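Local coordinates for probable porin (Pseudomonas aeruginosa, PDB 4FT6), which probably forms a beta-barrel channel through the outer membrane that lets small solutes diffuse passively, as a porin of the OprD family, at residues 135-140 against 165-170; 117-122 against 154-159; 82-87 against 94-99. All coordinates share one frame; numbering follows the deposited sequence.

Contact 1. Residues 135-140 against 165-170; sequences TFQGGM and SDHQDL. With DMU (decyl-beta-D-maltopyranoside), chain F.
Phe136 and Gln137 meet Leu170 and His167 where a strand of this OprD-family beta-barrel faces the loop that follows strand 149-160. The contact shows how a small interface, 119 Å² in all, can be divided between an apolar pair and an amide-to-methylene contact. The apolar pair is Phe136 against Leu170: ring atom CE2 of Phe136 lies 4.2 Å from Leu170 CD1, the leucine slanting past the ring. With CG beside its backbone N (chi1 -76°), the Phe136 ring swings nearer to the loop than its CB would suggest, and Met156 and Leu159 of strand 149-160 also pack on it. The second is a van der Waals approach, without a hydrogen bond: the amide oxygen Gln137 OE1 stands 3.6 Å from His167 CB, and the amide is turned 38° from the imidazole. The polar needs of that amide are met by other partners, since OE1 is hydrogen-bonded to Ser158 OG and NE2 to Glu116 OE1. Glu116 also takes Thr135 OG1, so one carboxylate holds two side chains of segment 135-140. A detergent, the maltoside DMU, lies against the same loop. A hydrogen bond from His167 N to DMU O3, at 3.2 Å, is less certain, because O3 is modelled too close to His167 CD2. The sugar also packs on Asp166, with DMU C5 3.5 Å from Asp166 CA.

Contact 2. Residues 117-122 against 154-159; sequences LLPELP and GQMRSL
Met156 carries this contact almost alone: its terminal methyl is received by Leu117 and Pro119. CE crosses the leucine at a slant, 3.5 Å from Leu117 CD1 and 3.8 Å from Leu117 CB, while Pro119 CG approaches the same methyl at 3.9 Å. The thioether chain bends at chi2 (63°) and then runs straight, with CE anti to CB, which delivers the methyl to the other segment. No hydrogen bond crosses between 117-122 and 154-159; the example is one of cohesion by apolar burial alone. The next shell encloses this point. Met140 touches Leu117, Pro119, Leu121 and Met156, and Phe136 packs on Pro119, making a continuous hydrophobic cluster. Backbone pairing sets Met156 and Leu117 in place, Met156 by bonds to Phe183 and Leu117 by bonds to Phe136. Next to Met156 in sequence, Arg157 holds Gln155 side-on: NE at 2.7 Å and NH2 at 2.6 Å both donate to Gln155 OE1, which sits only 4° out of the guanidinium plane, while Gln155 NE2 is bonded to Asp184 OD1. Arg157 and Ser158 together face Gln137, a classic beta bulge in strand 149-160. That strand, one of the antiparallel strands of the OprD-family barrel, pairs with 135-137, 139-143 and 183-192. Strand 117-121 packs against it without pairing with it; its partner is the short 124-125, and Leu121 and, just past the strand's end, Pro122 touch Trp202 of strand 197-206.

Contact 3. Residues 82-87 against 94-99; sequences GLLPRH and DDYARL. With DMU (decyl-beta-D-maltopyranoside), chain F; C8E ((hydroxyethyloxy)tri(ethyloxy)octane), chain D.
Leu83 meets Tyr96 through its backbone: its carbonyl oxygen accepts a hydrogen bond from Tyr96 OH at 2.8 Å. The hydroxyl stands well above the carbonyl plane, 42° out of it. Segment 82-87 belongs to the loop joining barrel strands 58-71 and 95-107, and Tyr96 lies on the second of these. One residue on, Leu84 brings CD2 to 3.9 Å from Tyr96 CE1, its branch slanting past the ring. Pro85 then lays its CD over one face of that ring, 3.6 Å from the centroid and 19° off the normal, a CH-pi contact displaced toward the rim. Tyr96 CG sits between the backbone N and the carbonyl carbon (chi1 62°), which turns the ring toward the loop. Beyond the touching residues, the same strand meets detergent: Leu99 N donates to DMU O49 at 2.8 Å, and Leu99 CD2 packs 3.5 Å from C8E C10. Tyr96 is thus the residue of 94-99 that meets this loop, with both its hydroxyl and its ring: the phenol gives its proton to a loop carbonyl, with Arg162 O as a weaker partner, while proline lies over one face, so that directional and dispersive forces together should restrict its rotation.

Contacts 1 and 2 are near neighbours, their centres 7 Å apart: the segments of contact 1 lie on strands that pair with 149-160, the strand contact 2 uses. Their segments alternate along the chain, and they join directly where Gln137 O lies 2.8 Å from Arg157 N, a probable hydrogen bond. Contact 3 stands apart, about 16 Å from contact 1 and 21 Å from contact 2, centre to centre. It still touches contact 1 through Ser165, whose O is 2.6 Å from Arg98 NH1 and whose OG is 2.9 Å from Ala97 O. One DMU molecule spans contacts 1 and 3, whereas contact 2 is nearer the centre of the chain, about 12 Å from it, against 15 and 19 Å for contacts 1 and 3.

Contact 1. Residues 135-140 against 165-170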
loop_
_atom_site.group_PDB
_atom_site.type_symbol
_atom_site.label_atom_id
_atom_site.label_comp_id
_atom_site.label_asym_id
_atom_site.label_seq_id
_atom_site.Cartn_x
_atom_site.Cartn_y
_atom_site.Cartn_z
ATOM N N THR A 135 2.224 -7.876 6.542
ATOM C CA THR A 135 1.490 -9.097 6.217
ATOM C C THR A 135 0.298 -9.245 7.128
ATOM O O THR A 135 0.261 -8.653 8.210
ATOM C CB THR A 135 2.355 -10.357 6.353
ATOM O OG1 THR A 135 3.085 -10.287 7.579
ATOM C CG2 THR A 135 3.318 -10.499 5.184
ATOM N N PHE A 136 -0.675 -10.046 6.704
ATOM C CA PHE A 136 -1.794 -10.315 7.583
ATOM C C PHE A 136 -1.939 -11.807 7.894
ATOM O O PHE A 136 -1.416 -12.662 7.176
ATOM C CB PHE A 136 -3.056 -9.751 6.970
ATOM C CG PHE A 136 -3.164 -8.275 7.100
ATOM C CD1 PHE A 136 -2.424 -7.424 6.281
ATOM C CD2 PHE A 136 -3.984 -7.721 8.082
ATOM C CE1 PHE A 136 -2.523 -6.035 6.436
ATOM C CE2 PHE A 136 -4.089 -6.340 8.239
ATOM C CZ PHE A 136 -3.366 -5.499 7.418
ATOM N N GLN A 137 -2.647 -12.121 8.970
ATOM C CA GLN A 137 -2.861 -13.506 9.305
ATOM C C GLN A 137 -4.334 -13.787 9.332
ATOM O O GLN A 137 -5.078 -13.200 10.138
ATOM C CB GLN A 137 -2.256 -13.859 10.666
ATOM C CG GLN A 137 -0.749 -13.864 10.662
ATOM C CD GLN A 137 -0.189 -12.466 10.612
ATOM O OE1 GLN A 137 -0.552 -11.627 11.440
ATOM N NE2 GLN A 137 0.669 -12.185 9.622
ATOM N N GLY A 138 -4.746 -14.714 8.472
ATOM C CA GLY A 138 -6.125 -15.156 8.432
ATOM C C GLY A 138 -6.350 -16.002 7.197
ATOM O O GLY A 138 -5.540 -16.894 6.898
ATOM N N GLY A 139 -7.437 -15.725 6.477
ATOM C CA GLY A 139 -7.837 -16.562 5.368
ATOM C C GLY A 139 -8.547 -15.745 4.310
ATOM O O GLY A 139 -9.373 -14.872 4.630
ATOM N N MET A 140 -8.235 -16.019 3.047
ATOM C CA MET A 140 -8.863 -15.287 1.960
ATOM C C MET A 140 -9.517 -16.220 0.967
ATOM O O MET A 140 -8.934 -17.226 0.541
ATOM C CB MET A 140 -7.849 -14.402 1.226
ATOM C CG MET A 140 -7.189 -13.360 2.096
ATOM S SD MET A 140 -5.854 -12.542 1.204
ATOM C CE MET A 140 -6.813 -11.488 0.118
ATOM N N SER A 165 9.175 -8.262 13.374
ATOM C CA SER A 165 9.109 -9.709 13.291
ATOM C C SER A 165 7.739 -10.174 13.771
ATOM O O SER A 165 7.218 -11.201 13.324
ATOM C CB SER A 165 10.196 -10.336 14.166
ATOM O OG SER A 165 11.470 -10.058 13.637
ATOM N N ASP A 166 7.159 -9.401 14.683
ATOM C CA ASP A 166 6.016 -9.866 15.464
ATOM C C ASP A 166 4.679 -9.600 14.792
ATOM O O ASP A 166 4.588 -8.806 13.846
ATOM C CB ASP A 166 6.029 -9.213 16.850
ATOM C CG ASP A 166 7.371 -9.337 17.541
ATOM O OD1 ASP A 166 8.081 -10.336 17.283
ATOM O OD2 ASP A 166 7.709 -8.435 18.340
ATOM N N HIS A 167 3.641 -10.276 15.277
ATOM C CA HIS A 167 2.282 -9.943 14.883
ATOM C C HIS A 167 1.519 -9.366 16.080
ATOM O O HIS A 167 1.911 -9.557 17.242
ATOM C CB HIS A 167 1.546 -11.150 14.281
ATOM C CG HIS A 167 1.233 -12.226 15.277
ATOM N ND1 HIS A 167 0.279 -12.070 16.265
ATOM C CD2 HIS A 167 1.739 -13.460 15.431
ATOM C CE1 HIS A 167 0.236 -13.164 16.998
ATOM N NE2 HIS A 167 1.114 -14.027 16.520
ATOM N N GLN A 168 0.430 -8.660 15.781
ATOM C CA GLN A 168 -0.410 -8.026 16.801
ATOM C C GLN A 168 -1.870 -7.988 16.341
ATOM O O GLN A 168 -2.135 -8.006 15.135
ATOM C CB GLN A 168 0.077 -6.597 17.049
ATOM C CG GLN A 168 -0.054 -5.703 15.827
ATOM C CD GLN A 168 0.706 -4.388 15.970
ATOM O OE1 GLN A 168 1.827 -4.244 15.470
ATOM N NE2 GLN A 168 0.096 -3.426 16.653
ATOM N N ASP A 169 -2.807 -7.933 17.290
ATOM C CA ASP A 169 -4.217 -7.768 16.941
ATOM C C ASP A 169 -4.425 -6.487 16.122
ATOM O O ASP A 169 -3.611 -5.574 16.198
ATOM C CB ASP A 169 -5.089 -7.735 18.195
ATOM C CG ASP A 169 -5.046 -9.038 18.969
ATOM O OD1 ASP A 169 -4.577 -10.056 18.413
ATOM O OD2 ASP A 169 -5.497 -9.045 20.134
ATOM N N LEU A 170 -5.505 -6.434 15.337
ATOM C CA LEU A 170 -5.771 -5.292 14.462
ATOM C C LEU A 170 -6.289 -4.073 15.235
ATOM O O LEU A 170 -6.857 -4.212 16.327
ATOM C CB LEU A 170 -6.785 -5.661 13.385
ATOM C CG LEU A 170 -6.438 -6.642 12.265
ATOM C CD1 LEU A 170 -4.971 -7.012 12.280
ATOM C CD2 LEU A 170 -7.324 -7.885 12.348
HETATM C C1 DMU F . 8.779 -15.762 13.208
HETATM C C2 DMU F . 7.811 -14.938 14.142
HETATM C C3 DMU F . 8.392 -14.823 15.698
HETATM C C4 DMU F . 9.963 -14.725 15.695
HETATM O O5 DMU F . 10.496 -15.717 14.871
HETATM C C6 DMU F . 10.217 -15.452 13.520
HETATM O O7 DMU F . 7.726 -13.835 16.585
HETATM O O16 DMU F . 11.137 -16.133 12.673
HETATM C C18 DMU F . 12.500 -16.119 13.028
HETATM C C19 DMU F . 13.339 -17.009 12.114
HETATM C C22 DMU F . 12.946 -16.784 10.661
HETATM C C25 DMU F . 13.529 -17.909 9.811
HETATM C C28 DMU F . 14.451 -17.302 8.756
HETATM C C31 DMU F . 13.720 -17.275 7.418
HETATM C C34 DMU F . 14.157 -16.024 6.683
HETATM C C37 DMU F . 14.290 -16.307 5.206
HETATM C C40 DMU F . 14.426 -15.005 4.458
HETATM C C43 DMU F . 15.174 -15.269 3.187
HETATM O O49 DMU F . 8.446 -15.416 11.927
HETATM O O55 DMU F . 6.374 -15.213 13.927
HETATM C C57 DMU F . 10.412 -14.924 17.092
HETATM O O61 DMU F . 9.953 -16.172 17.488
HETATM C C5 DMU F . 5.491 -12.996 16.890
HETATM C C7 DMU F . 5.391 -12.780 18.351
HETATM C C8 DMU F . 5.339 -14.191 19.088
HETATM C C9 DMU F . 5.141 -15.361 18.017
HETATM O O1 DMU F . 6.255 -15.350 17.218
HETATM C C10 DMU F . 6.377 -14.167 16.516
HETATM O O2 DMU F . 6.512 -14.382 19.984
HETATM O O3 DMU F . 4.238 -13.195 16.353
HETATM O O4 DMU F . 4.353 -11.903 18.640
HETATM C C11 DMU F . 4.954 -16.761 18.548
HETATM O O6 DMU F . 4.908 -17.643 17.470
#

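Contact 2. Residues 117-122 against 154-159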
loop_
_atom_site.group_PDB
_atom_site.type_symbol
_atom_site.label_atom_id
_atom_site.label_comp_id
_atom_site.label_asym_id
_atom_site.label_seq_id
_atom_site.Cartn_x
_atom_site.Cartn_y
_atom_site.Cartn_z
ATOM N N LEU A 117 -0.512 -13.888 4.831
ATOM C CA LEU A 117 -1.088 -13.319 3.614
ATOM C C LEU A 117 -0.555 -11.936 3.266
ATOM O O LEU A 117 -0.168 -11.164 4.157
ATOM C CB LEU A 117 -2.609 -13.257 3.735
ATOM C CG LEU A 117 -3.232 -14.639 3.832
ATOM C CD1 LEU A 117 -4.719 -14.562 4.179
ATOM C CD2 LEU A 117 -3.010 -15.419 2.534
ATOM N N LEU A 118 -0.553 -11.639 1.964
ATOM C CA LEU A 118 -0.227 -10.311 1.429
ATOM C C LEU A 118 -1.438 -9.715 0.695
ATOM O O LEU A 118 -1.424 -9.596 -0.537
ATOM C CB LEU A 118 0.969 -10.399 0.473
ATOM C CG LEU A 118 2.338 -10.682 1.110
ATOM C CD1 LEU A 118 3.312 -11.195 0.046
ATOM C CD2 LEU A 118 2.900 -9.422 1.824
ATOM N N PRO A 119 -2.492 -9.335 1.446
ATOM C CA PRO A 119 -3.714 -8.856 0.769
ATOM C C PRO A 119 -3.538 -7.509 0.086
ATOM O O PRO A 119 -2.978 -6.577 0.681
ATOM C CB PRO A 119 -4.728 -8.685 1.920
ATOM C CG PRO A 119 -3.877 -8.465 3.153
ATOM C CD PRO A 119 -2.624 -9.316 2.917
ATOM N N GLU A 120 -4.038 -7.393 -1.139
ATOM C CA GLU A 120 -4.079 -6.095 -1.803
ATOM C C GLU A 120 -5.522 -5.740 -2.141
ATOM O O GLU A 120 -5.971 -5.886 -3.273
ATOM C CB GLU A 120 -3.162 -6.077 -3.034
ATOM C CG GLU A 120 -1.687 -5.981 -2.700
ATOM C CD GLU A 120 -0.794 -6.073 -3.925
ATOM O OE1 GLU A 120 -0.263 -7.165 -4.210
ATOM O OE2 GLU A 120 -0.618 -5.047 -4.609
ATOM N N LEU A 121 -6.245 -5.277 -1.132
ATOM C CA LEU A 121 -7.686 -5.075 -1.231
ATOM C C LEU A 121 -8.017 -3.603 -1.003
ATOM O O LEU A 121 -7.365 -2.948 -0.183
ATOM C CB LEU A 121 -8.387 -5.934 -0.167
ATOM C CG LEU A 121 -8.883 -7.340 -0.512
ATOM C CD1 LEU A 121 -8.071 -7.986 -1.618
ATOM C CD2 LEU A 121 -8.883 -8.214 0.739
ATOM N N PRO A 122 -9.049 -3.081 -1.700
ATOM C CA PRO A 122 -9.384 -1.651 -1.628
ATOM C C PRO A 122 -9.737 -1.282 -0.199
ATOM O O PRO A 122 -9.605 -0.135 0.238
ATOM C CB PRO A 122 -10.641 -1.535 -2.526
ATOM C CG PRO A 122 -10.692 -2.821 -3.337
ATOM C CD PRO A 122 -10.087 -3.845 -2.422
ATOM N N GLY A 154 -13.247 -12.926 3.244
ATOM C CA GLY A 154 -12.178 -13.351 4.118
ATOM C C GLY A 154 -12.283 -12.768 5.515
ATOM O O GLY A 154 -13.113 -11.882 5.786
ATOM N N GLN A 155 -11.424 -13.278 6.397
ATOM C CA GLN A 155 -11.330 -12.795 7.764
ATOM C C GLN A 155 -9.864 -12.733 8.182
ATOM O O GLN A 155 -9.114 -13.698 8.018
ATOM C CB GLN A 155 -12.134 -13.696 8.728
ATOM C CG GLN A 155 -11.645 -13.655 10.171
ATOM C CD GLN A 155 -12.463 -14.527 11.123
ATOM O OE1 GLN A 155 -11.905 -15.212 11.991
ATOM N NE2 GLN A 155 -13.789 -14.479 10.984
ATOM N N MET A 156 -9.454 -11.595 8.724
ATOM C CA MET A 156 -8.104 -11.459 9.236
ATOM C C MET A 156 -8.180 -11.376 10.754
ATOM O O MET A 156 -9.168 -10.866 11.292
ATOM C CB MET A 156 -7.467 -10.188 8.674
ATOM C CG MET A 156 -6.364 -10.444 7.689
ATOM S SD MET A 156 -6.951 -11.293 6.240
ATOM C CE MET A 156 -5.501 -11.359 5.219
ATOM N N ARG A 157 -7.158 -11.880 11.445
ATOM C CA ARG A 157 -7.135 -11.856 12.911
ATOM C C ARG A 157 -6.016 -11.025 13.493
ATOM O O ARG A 157 -6.161 -10.463 14.579
ATOM C CB ARG A 157 -7.061 -13.273 13.471
ATOM C CG ARG A 157 -8.174 -14.111 12.928
ATOM C CD ARG A 157 -8.387 -15.379 13.675
ATOM N NE ARG A 157 -9.738 -15.832 13.393
ATOM C CZ ARG A 157 -10.340 -16.838 14.009
ATOM N NH1 ARG A 157 -9.707 -17.510 14.959
ATOM N NH2 ARG A 157 -11.584 -17.152 13.670
ATOM N N SER A 158 -4.904 -10.955 12.769
ATOM C CA SER A 158 -3.760 -10.184 13.205
ATOM C C SER A 158 -2.951 -9.692 12.009
ATOM O O SER A 158 -3.149 -10.142 10.873
ATOM C CB SER A 158 -2.859 -11.059 14.036
ATOM O OG SER A 158 -2.175 -11.917 13.151
ATOM N N LEU A 159 -2.032 -8.769 12.275
ATOM C CA LEU A 159 -1.128 -8.281 11.247
ATOM C C LEU A 159 0.304 -8.287 11.765
ATOM O O LEU A 159 0.535 -8.360 12.973
ATOM C CB LEU A 159 -1.523 -6.870 10.813
ATOM C CG LEU A 159 -1.544 -5.751 11.868
ATOM C CD1 LEU A 159 -0.149 -5.235 12.253
ATOM C CD2 LEU A 159 -2.401 -4.586 11.363
#

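Contact 3. Residues 82-87 against 94-99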
loop_
_atom_site.group_PDB
_atom_site.type_symbol
_atom_site.label_atom_id
_atom_site.label_comp_id
_atom_site.label_asym_id
_atom_site.label_seq_id
_atom_site.Cartn_x
_atom_site.Cartn_y
_atom_site.Cartn_z
ATOM N N GLY A 82 11.334 3.347 9.958
ATOM C CA GLY A 82 10.442 2.305 9.489
ATOM C C GLY A 82 11.111 1.207 8.683
ATOM O O GLY A 82 10.432 0.310 8.196
ATOM N N LEU A 83 12.433 1.267 8.534
ATOM C CA LEU A 83 13.173 0.188 7.870
ATOM C C LEU A 83 13.480 -0.912 8.867
ATOM O O LEU A 83 13.698 -2.071 8.492
ATOM C CB LEU A 83 14.515 0.673 7.319
ATOM C CG LEU A 83 14.613 1.902 6.435
ATOM C CD1 LEU A 83 15.983 1.966 5.786
ATOM C CD2 LEU A 83 13.525 1.861 5.402
ATOM N N LEU A 84 13.524 -0.532 10.140
ATOM C CA LEU A 84 13.975 -1.424 11.203
ATOM C C LEU A 84 13.137 -1.228 12.460
ATOM O O LEU A 84 12.646 -0.122 12.722
ATOM C CB LEU A 84 15.447 -1.154 11.545
ATOM C CG LEU A 84 16.572 -1.298 10.523
ATOM C CD1 LEU A 84 17.827 -0.682 11.108
ATOM C CD2 LEU A 84 16.825 -2.758 10.171
ATOM N N PRO A 85 12.959 -2.307 13.237
ATOM C CA PRO A 85 12.378 -2.169 14.574
ATOM C C PRO A 85 13.300 -1.331 15.449
ATOM O O PRO A 85 14.499 -1.206 15.172
ATOM C CB PRO A 85 12.312 -3.614 15.092
ATOM C CG PRO A 85 13.263 -4.383 14.229
ATOM C CD PRO A 85 13.238 -3.712 12.890
ATOM N N ARG A 86 12.742 -0.760 16.506
ATOM C CA ARG A 86 13.475 0.199 17.307
ATOM C C ARG A 86 13.198 -0.071 18.771
ATOM O O ARG A 86 12.046 -0.089 19.196
ATOM C CB ARG A 86 13.032 1.611 16.922
ATOM C CG ARG A 86 13.843 2.712 17.553
ATOM C CD ARG A 86 13.343 4.074 17.123
ATOM N NE ARG A 86 14.254 5.123 17.580
ATOM C CZ ARG A 86 14.082 6.420 17.356
ATOM N NH1 ARG A 86 13.026 6.843 16.680
ATOM N NH2 ARG A 86 14.969 7.289 17.807
ATOM N N HIS A 87 14.260 -0.290 19.537
ATOM C CA HIS A 87 14.138 -0.607 20.961
ATOM C C HIS A 87 13.705 0.614 21.769
ATOM O O HIS A 87 13.604 1.725 21.235
ATOM C CB HIS A 87 15.464 -1.137 21.518
ATOM C CG HIS A 87 15.928 -2.413 20.883
ATOM N ND1 HIS A 87 17.241 -2.620 20.512
ATOM C CD2 HIS A 87 15.267 -3.549 20.573
ATOM C CE1 HIS A 87 17.363 -3.825 19.988
ATOM N NE2 HIS A 87 16.181 -4.412 20.012
ATOM N N ASP A 94 19.517 -4.810 15.034
ATOM C CA ASP A 94 20.534 -5.104 14.040
ATOM C C ASP A 94 19.921 -5.925 12.919
ATOM O O ASP A 94 20.431 -5.945 11.796
ATOM C CB ASP A 94 21.707 -5.843 14.679
ATOM C CG ASP A 94 22.368 -5.041 15.769
ATOM O OD1 ASP A 94 22.372 -3.796 15.671
ATOM O OD2 ASP A 94 22.881 -5.659 16.722
ATOM N N ASP A 95 18.809 -6.583 13.231
ATOM C CA ASP A 95 18.123 -7.420 12.260
ATOM C C ASP A 95 16.755 -7.871 12.760
ATOM O O ASP A 95 16.414 -7.707 13.942
ATOM C CB ASP A 95 18.974 -8.633 11.873
ATOM C CG ASP A 95 19.203 -9.580 13.032
ATOM O OD1 ASP A 95 19.011 -9.165 14.194
ATOM O OD2 ASP A 95 19.582 -10.745 12.782
ATOM N N TYR A 96 15.962 -8.409 11.837
ATOM C CA TYR A 96 14.690 -9.033 12.172
ATOM C C TYR A 96 14.269 -9.960 11.039
ATOM O O TYR A 96 14.596 -9.732 9.868
ATOM C CB TYR A 96 13.617 -7.988 12.469
ATOM C CG TYR A 96 13.267 -7.053 11.315
ATOM C CD1 TYR A 96 14.218 -6.203 10.753
ATOM C CD2 TYR A 96 11.969 -6.992 10.817
ATOM C CE1 TYR A 96 13.884 -5.338 9.721
ATOM C CE2 TYR A 96 11.631 -6.130 9.782
ATOM C CZ TYR A 96 12.589 -5.306 9.242
ATOM O OH TYR A 96 12.256 -4.447 8.220
ATOM N N ALA A 97 13.560 -11.020 11.387
ATOM C CA ALA A 97 13.184 -12.003 10.392
ATOM C C ALA A 97 11.780 -12.481 10.672
ATOM O O ALA A 97 11.228 -12.260 11.760
ATOM C CB ALA A 97 14.154 -13.166 10.372
ATOM N N ARG A 98 11.186 -13.111 9.671
ATOM C CA ARG A 98 9.850 -13.642 9.837
ATOM C C ARG A 98 9.617 -14.740 8.810
ATOM O O ARG A 98 10.122 -14.682 7.682
ATOM C CB ARG A 98 8.824 -12.531 9.680
ATOM C CG ARG A 98 7.464 -12.894 10.211
ATOM C CD ARG A 98 6.433 -11.797 9.983
ATOM N NE ARG A 98 5.101 -12.383 10.111
ATOM C CZ ARG A 98 4.540 -12.692 11.270
ATOM N NH1 ARG A 98 5.185 -12.440 12.403
ATOM N NH2 ARG A 98 3.333 -13.243 11.293
ATOM N N LEU A 99 8.864 -15.755 9.202
ATOM C CA LEU A 99 8.591 -16.860 8.314
ATOM C C LEU A 99 7.157 -17.307 8.537
ATOM O O LEU A 99 6.781 -17.682 9.647
ATOM C CB LEU A 99 9.553 -18.003 8.604
ATOM C CG LEU A 99 9.540 -19.224 7.680
ATOM C CD1 LEU A 99 9.650 -18.780 6.228
ATOM C CD2 LEU A 99 10.686 -20.193 8.053
HETATM C C1 DMU F . 8.779 -15.762 13.208
HETATM C C2 DMU F . 7.811 -14.938 14.142
HETATM C C3 DMU F . 8.392 -14.823 15.698
HETATM C C4 DMU F . 9.963 -14.725 15.695
HETATM O O5 DMU F . 10.496 -15.717 14.871
HETATM C C6 DMU F . 10.217 -15.452 13.520
HETATM O O7 DMU F . 7.726 -13.835 16.585
HETATM O O16 DMU F . 11.137 -16.133 12.673
HETATM C C18 DMU F . 12.500 -16.119 13.028
HETATM C C19 DMU F . 13.339 -17.009 12.114
HETATM C C22 DMU F . 12.946 -16.784 10.661
HETATM C C25 DMU F . 13.529 -17.909 9.811
HETATM C C28 DMU F . 14.451 -17.302 8.756
HETATM C C31 DMU F . 13.720 -17.275 7.418
HETATM C C34 DMU F . 14.157 -16.024 6.683
HETATM C C37 DMU F . 14.290 -16.307 5.206
HETATM C C40 DMU F . 14.426 -15.005 4.458
HETATM C C43 DMU F . 15.174 -15.269 3.187
HETATM O O49 DMU F . 8.446 -15.416 11.927
HETATM O O55 DMU F . 6.374 -15.213 13.927
HETATM C C57 DMU F . 10.412 -14.924 17.092
HETATM O O61 DMU F . 9.953 -16.172 17.488
HETATM C C5 DMU F . 5.491 -12.996 16.890
HETATM C C7 DMU F . 5.391 -12.780 18.351
HETATM C C8 DMU F . 5.339 -14.191 19.088
HETATM C C9 DMU F . 5.141 -15.361 18.017
HETATM O O1 DMU F . 6.255 -15.350 17.218
HETATM C C10 DMU F . 6.377 -14.167 16.516
HETATM O O2 DMU F . 6.512 -14.382 19.984
HETATM O O3 DMU F . 4.238 -13.195 16.353
HETATM O O4 DMU F . 4.353 -11.903 18.640
HETATM C C11 DMU F . 4.954 -16.761 18.548
HETATM O O6 DMU F . 4.908 -17.643 17.470
HETATM C C1 C8E D . 1.826 -17.374 9.524
HETATM C C2 C8E D . 1.994 -18.877 9.271
HETATM C C3 C8E D . 2.428 -19.632 10.532
HETATM C C4 C8E D . 3.913 -19.988 10.561
HETATM C C5 C8E D . 4.133 -21.457 10.212
HETATM C C6 C8E D . 5.567 -21.947 10.378
HETATM C C7 C8E D . 6.275 -22.211 9.051
HETATM C C8 C8E D . 7.372 -23.259 9.239
HETATM O O9 C8E D . 7.834 -23.829 8.029
HETATM C C10 C8E D . 8.950 -23.169 7.465
HETATM C C11 C8E D . 10.137 -24.120 7.302
HETATM O O12 C8E D . 9.793 -25.296 6.599
HETATM C C13 C8E D . 10.882 -25.881 5.911
HETATM C C14 C8E D . 10.396 -26.791 4.786
HETATM O O15 C8E D . 10.557 -26.172 3.526
#